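Local coordinates for protein putative ATPase, AAA family (Prochlorococcus marinus subsp. pastoris str. CCMP1986, PDB 3CTD) that probably acts, as a member of the RarA/MGS1/WRNIP1 subfamily, as a DNA-dependent ATPase in responses to stalled replication, and is represented here by its C-terminal part, at residues Phe70-Leu75 against Ser114-Tyr119; Ser78-Ile83 against Asn89-Val94. The protein carries 1 engineered substitution. All blocks are in the same frame, centred on the assembly; numbering follows the deposited sequence.

How the interactions relate
Helix 68-83 serves both contacts of this all-helical domain: its earlier part meets helix 110-121 in interaction 1, its last turns meet helix 90-104 in interaction 2. Both are buried. Interaction 1 joins nearly parallel segments through a leucine, a phenylalanine and two small residues; interaction 2 joins antiparallel neighbours in sequence, sits closer to the centre of the chain, buries more surface and adds a bridging water to its apolar packing. The two meet where Y119 lies on A90 and L75 on V94, and other subunits pack against both.

Interaction 1. Residues Phe70-Leu75 against Ser114-Tyr119; sequences FIFRRL and SQASLY
L75 and S117 mark the nearest backbone approach, 7.0 Å between their CA atoms, where segments 70-75 and 114-119 run side by side with their axes 10.8 Å apart and their directions only 28° from parallel. Across so wide a spacing the larger side chains of 70-75 do the reaching, and small residues receive them. L75 carries most of the contact. With CG beside the backbone N and anti to the carbonyl carbon (chi1 -70°), its branched end points at the other helix: CD1 rests 3.8 Å from A116 CB, and CD1 and CD2 each stand 3.7 Å from S117 OG, so both methyls face the hydroxyl oxygen. That oxygen is not left without a polar partner, since S117 OG turns back to hydrogen-bond L113 O one turn earlier in its own helix. F72 comes in from beside the leucine, its ring oblique to the alanine methyl, with CE1 4.1 Å from A116 CB and F72 CD1 3.9 Å from L75 CD1. Replacing L75 with an alanine would probably open a gap beside A116 and S117 and leave the F72 ring less closely confined. F42 of helix 36-47 touches both L75 and S117, while helix 90-104 covers F72 and A116 through C98 and C97. Large side chains set against small ones are ordinary helix-to-helix packing, here in the interior of the all-helical MgsA-type C-terminal domain.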
loop_
_atom_site.group_PDB
_atom_site.type_symbol
_atom_site.label_atom_id
_atom_site.label_comp_id
_atom_site.label_asym_id
_atom_site.label_seq_id
_atom_site.Cartn_x
_atom_site.Cartn_y
_atom_site.Cartn_z
ATOM N N PHE B 70 -18.449 -10.861 5.841
ATOM C CA PHE B 70 -18.459 -12.040 4.999
ATOM C C PHE B 70 -18.110 -11.689 3.532
ATOM O O PHE B 70 -17.257 -12.319 2.913
ATOM C CB PHE B 70 -19.777 -12.786 5.125
ATOM C CG PHE B 70 -19.884 -13.963 4.245
ATOM C CD1 PHE B 70 -18.988 -15.014 4.356
ATOM C CD2 PHE B 70 -20.885 -14.036 3.293
ATOM C CE1 PHE B 70 -19.092 -16.140 3.530
ATOM C CE2 PHE B 70 -20.989 -15.147 2.455
ATOM C CZ PHE B 70 -20.090 -16.218 2.582
ATOM N N ILE B 71 -18.697 -10.644 2.989
ATOM C CA ILE B 71 -18.382 -10.280 1.591
ATOM C C ILE B 71 -16.891 -9.927 1.443
ATOM O O ILE B 71 -16.228 -10.359 0.506
ATOM C CB ILE B 71 -19.238 -9.077 1.123
ATOM C CG1 ILE B 71 -20.739 -9.418 1.208
ATOM C CG2 ILE B 71 -18.777 -8.574 -0.235
ATOM C CD1 ILE B 71 -21.631 -8.157 1.257
ATOM N N PHE B 72 -16.369 -9.150 2.376
ATOM C CA PHE B 72 -14.927 -8.805 2.381
ATOM C C PHE B 72 -13.988 -10.002 2.532
ATOM O O PHE B 72 -12.882 -9.967 2.009
ATOM C CB PHE B 72 -14.578 -7.765 3.447
ATOM C CG PHE B 72 -14.744 -6.375 2.976
ATOM C CD1 PHE B 72 -14.034 -5.919 1.864
ATOM C CD2 PHE B 72 -15.619 -5.522 3.608
ATOM C CE1 PHE B 72 -14.190 -4.624 1.406
ATOM C CE2 PHE B 72 -15.758 -4.239 3.152
ATOM C CZ PHE B 72 -15.057 -3.784 2.043
ATOM N N ARG B 73 -14.432 -11.049 3.226
ATOM C CA ARG B 73 -13.623 -12.279 3.334
ATOM C C ARG B 73 -13.415 -12.893 1.968
ATOM O O ARG B 73 -12.284 -13.189 1.586
ATOM C CB ARG B 73 -14.278 -13.309 4.264
ATOM C CG ARG B 73 -13.704 -13.353 5.667
ATOM C CD ARG B 73 -14.457 -14.348 6.593
ATOM N NE ARG B 73 -15.020 -13.480 7.609
ATOM C CZ ARG B 73 -16.282 -13.453 7.992
ATOM N NH1 ARG B 73 -17.159 -14.348 7.502
ATOM N NH2 ARG B 73 -16.627 -12.534 8.894
ATOM N N ARG B 74 -14.514 -13.059 1.241
ATOM C CA ARG B 74 -14.479 -13.609 -0.091
ATOM C C ARG B 74 -13.763 -12.732 -1.075
ATOM O O ARG B 74 -13.115 -13.238 -1.965
ATOM C CB ARG B 74 -15.886 -13.936 -0.596
ATOM C CG ARG B 74 -16.508 -15.126 0.113
ATOM C CD ARG B 74 -15.800 -16.508 -0.118
ATOM N NE ARG B 74 -16.361 -17.497 0.823
ATOM C CZ ARG B 74 -17.444 -18.278 0.599
ATOM N NH1 ARG B 74 -18.097 -18.231 -0.574
ATOM N NH2 ARG B 74 -17.880 -19.116 1.554
ATOM N N LEU B 75 -13.861 -11.418 -0.921
ATOM C CA LEU B 75 -13.078 -10.524 -1.742
ATOM C C LEU B 75 -11.562 -10.639 -1.414
ATOM O O LEU B 75 -10.723 -10.598 -2.328
ATOM C CB LEU B 75 -13.551 -9.086 -1.572
ATOM C CG LEU B 75 -14.911 -8.651 -2.134
ATOM C CD1 LEU B 75 -15.161 -7.223 -1.670
ATOM C CD2 LEU B 75 -14.828 -8.665 -3.635
ATOM N N SER B 114 -18.116 -1.687 -3.221
ATOM C CA SER B 114 -18.112 -1.455 -4.641
ATOM C C SER B 114 -16.712 -1.250 -5.247
ATOM O O SER B 114 -16.381 -1.942 -6.210
ATOM C CB SER B 114 -19.047 -0.306 -4.952
ATOM O OG SER B 114 -18.891 0.033 -6.280
ATOM N N GLN B 115 -15.878 -0.347 -4.705
ATOM C CA GLN B 115 -14.477 -0.225 -5.196
ATOM C C GLN B 115 -13.714 -1.562 -5.220
ATOM O O GLN B 115 -13.060 -1.925 -6.216
ATOM C CB GLN B 115 -13.671 0.753 -4.354
ATOM C CG GLN B 115 -12.194 0.739 -4.671
ATOM C CD GLN B 115 -11.535 2.113 -4.526
ATOM O OE1 GLN B 115 -12.224 3.104 -4.361
ATOM N NE2 GLN B 115 -10.197 2.167 -4.550
ATOM N N ALA B 116 -13.750 -2.263 -4.082
ATOM C CA ALA B 116 -13.059 -3.522 -3.953
ATOM C C ALA B 116 -13.562 -4.538 -5.000
ATOM O O ALA B 116 -12.773 -5.207 -5.694
ATOM C CB ALA B 116 -13.230 -4.058 -2.542
ATOM N N SER B 117 -14.877 -4.653 -5.105
ATOM C CA SER B 117 -15.486 -5.565 -6.055
ATOM C C SER B 117 -15.114 -5.221 -7.487
ATOM O O SER B 117 -14.598 -6.082 -8.226
ATOM C CB SER B 117 -17.003 -5.601 -5.846
ATOM O OG SER B 117 -17.217 -5.936 -4.466
ATOM N N LEU B 118 -15.380 -3.988 -7.890
ATOM C CA LEU B 118 -15.059 -3.540 -9.262
ATOM C C LEU B 118 -13.606 -3.727 -9.604
ATOM O O LEU B 118 -13.252 -4.113 -10.711
ATOM C CB LEU B 118 -15.444 -2.067 -9.445
ATOM C CG LEU B 118 -16.963 -1.852 -9.561
ATOM C CD1 LEU B 118 -17.263 -0.377 -9.364
ATOM C CD2 LEU B 118 -17.537 -2.402 -10.908
ATOM N N TYR B 119 -12.749 -3.478 -8.624
ATOM C CA TYR B 119 -11.302 -3.545 -8.830
ATOM C C TYR B 119 -10.834 -4.960 -9.219
ATOM O O TYR B 119 -10.012 -5.128 -10.116
ATOM C CB TYR B 119 -10.612 -3.109 -7.549
ATOM C CG TYR B 119 -9.127 -3.139 -7.648
ATOM C CD1 TYR B 119 -8.394 -1.998 -7.869
ATOM C CD2 TYR B 119 -8.438 -4.318 -7.511
ATOM C CE1 TYR B 119 -6.972 -2.037 -7.946
ATOM C CE2 TYR B 119 -7.015 -4.371 -7.594
ATOM C CZ TYR B 119 -6.294 -3.233 -7.804
ATOM O OH TYR B 119 -4.900 -3.312 -7.870
#

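Interaction 2. Residues Ser78-Ile83 against Asn89-Val94; sequences SACEDI and NAIVVV
A79 lays its methyl against segment 89-94, with CB 4.0 Å from both I91 CA and I91 CD1 and V94 CG2 a little farther along. The small side chain lets the backbones close to 5.3 Å between A79 CA and I91 CA. On one flank of this alanine, I91 has CG1 anti to the backbone N (chi1 -171°), and a turned second torsion (82°) swings its CD1 to 3.6 Å from C80 SG. On the other, I83 brings its CG2 branch to 3.6 Å from A90 CB. Joined by a short non-helical link, segments 78-83 and 89-94 form a helical hairpin, their directions 150° apart, and the alanines A79 and A90 line its seam. A water bridges the two backbones: it lies 2.9 Å from A79 O, to which it can donate, and accepts from I91 N at 3.1 Å. Helix 68-83 widens here into a pi-type turn, in which S78 O receives both D82 N and I83 N. L120 of helix 110-121 packs on I83 and A90, whereas Q115 of a third subunit packs on C80 and I91.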
loop_
_atom_site.group_PDB
_atom_site.type_symbol
_atom_site.label_atom_id
_atom_site.label_comp_id
_atom_site.label_asym_id
_atom_site.label_seq_id
_atom_site.Cartn_x
_atom_site.Cartn_y
_atom_site.Cartn_z
ATOM N N SER B 78 -10.508 -13.991 -2.966
ATOM C CA SER B 78 -10.470 -13.921 -4.401
ATOM C C SER B 78 -9.283 -13.043 -4.897
ATOM O O SER B 78 -8.663 -13.321 -5.933
ATOM C CB SER B 78 -11.828 -13.448 -4.922
ATOM O OG SER B 78 -11.605 -12.726 -6.106
ATOM N N ALA B 79 -8.915 -12.025 -4.138
ATOM C CA ALA B 79 -7.721 -11.256 -4.483
ATOM C C ALA B 79 -6.412 -12.075 -4.549
ATOM O O ALA B 79 -5.446 -11.688 -5.215
ATOM C CB ALA B 79 -7.581 -10.056 -3.518
ATOM N N CYS B 80 -6.355 -13.203 -3.854
ATOM C CA CYS B 80 -5.161 -14.050 -3.923
ATOM C C CYS B 80 -5.392 -15.304 -4.763
ATOM O O CYS B 80 -4.485 -15.786 -5.459
ATOM C CB CYS B 80 -4.640 -14.415 -2.513
ATOM S SG CYS B 80 -4.084 -12.906 -1.640
ATOM N N GLU B 81 -6.610 -15.823 -4.709
ATOM C CA GLU B 81 -6.913 -17.016 -5.446
ATOM C C GLU B 81 -7.132 -16.774 -6.942
ATOM O O GLU B 81 -6.687 -17.577 -7.753
ATOM C CB GLU B 81 -8.119 -17.701 -4.857
ATOM C CG GLU B 81 -8.663 -18.723 -5.786
ATOM C CD GLU B 81 -9.717 -19.623 -5.162
ATOM O OE1 GLU B 81 -9.578 -20.845 -5.345
ATOM O OE2 GLU B 81 -10.667 -19.142 -4.507
ATOM N N ASP B 82 -7.798 -15.666 -7.310
ATOM C CA ASP B 82 -8.241 -15.439 -8.695
ATOM C C ASP B 82 -7.479 -14.315 -9.359
ATOM O O ASP B 82 -7.368 -14.309 -10.555
ATOM C CB ASP B 82 -9.724 -15.102 -8.761
ATOM C CG ASP B 82 -10.617 -16.251 -8.342
ATOM O OD1 ASP B 82 -10.548 -17.336 -8.971
ATOM O OD2 ASP B 82 -11.416 -16.055 -7.387
ATOM N N ILE B 83 -6.981 -13.334 -8.616
ATOM C CA ILE B 83 -6.132 -12.302 -9.231
ATOM C C ILE B 83 -4.660 -12.640 -8.920
ATOM O O ILE B 83 -3.829 -12.854 -9.823
ATOM C CB ILE B 83 -6.487 -10.855 -8.711
ATOM C CG1 ILE B 83 -7.762 -10.298 -9.344
ATOM C CG2 ILE B 83 -5.327 -9.865 -8.898
ATOM C CD1 ILE B 83 -8.909 -11.135 -9.160
ATOM N N ASN B 89 -0.835 -6.250 -5.781
ATOM C CA ASN B 89 -1.337 -5.089 -5.048
ATOM C C ASN B 89 -2.846 -5.221 -4.729
ATOM O O ASN B 89 -3.391 -4.579 -3.808
ATOM C CB ASN B 89 -1.025 -3.806 -5.851
ATOM C CG ASN B 89 -1.291 -2.528 -5.051
ATOM O OD1 ASN B 89 -0.686 -2.293 -4.004
ATOM N ND2 ASN B 89 -2.195 -1.689 -5.558
ATOM N N ALA B 90 -3.530 -6.080 -5.484
ATOM C CA ALA B 90 -4.965 -6.268 -5.313
ATOM C C ALA B 90 -5.310 -6.570 -3.862
ATOM O O ALA B 90 -6.307 -6.053 -3.355
ATOM C CB ALA B 90 -5.503 -7.398 -6.269
ATOM N N ILE B 91 -4.513 -7.423 -3.206
ATOM C CA ILE B 91 -4.793 -7.744 -1.807
ATOM C C ILE B 91 -4.610 -6.503 -0.935
ATOM O O ILE B 91 -5.341 -6.331 0.007
ATOM C CB ILE B 91 -4.007 -8.986 -1.257
ATOM C CG1 ILE B 91 -4.498 -9.390 0.120
ATOM C CG2 ILE B 91 -2.514 -8.729 -1.160
ATOM C CD1 ILE B 91 -5.721 -10.222 0.062
ATOM N N VAL B 92 -3.667 -5.625 -1.273
ATOM C CA VAL B 92 -3.488 -4.409 -0.490
ATOM C C VAL B 92 -4.695 -3.491 -0.652
ATOM O O VAL B 92 -5.158 -2.923 0.312
ATOM C CB VAL B 92 -2.202 -3.640 -0.915
ATOM C CG1 VAL B 92 -2.056 -2.300 -0.128
ATOM C CG2 VAL B 92 -0.936 -4.542 -0.812
ATOM N N VAL B 93 -5.215 -3.352 -1.871
ATOM C CA VAL B 93 -6.307 -2.418 -2.123
ATOM C C VAL B 93 -7.584 -2.906 -1.414
ATOM O O VAL B 93 -8.287 -2.133 -0.743
ATOM C CB VAL B 93 -6.558 -2.240 -3.665
ATOM C CG1 VAL B 93 -7.914 -1.532 -3.970
ATOM C CG2 VAL B 93 -5.376 -1.514 -4.343
ATOM N N VAL B 94 -7.906 -4.174 -1.592
ATOM C CA VAL B 94 -9.101 -4.738 -0.993
ATOM C C VAL B 94 -9.026 -4.700 0.531
ATOM O O VAL B 94 -10.024 -4.451 1.179
ATOM C CB VAL B 94 -9.280 -6.210 -1.389
ATOM C CG1 VAL B 94 -10.349 -6.808 -0.548
ATOM C CG2 VAL B 94 -9.592 -6.319 -2.869
HETATM O O HOH W 1 -3.388 -9.686 -5.036
#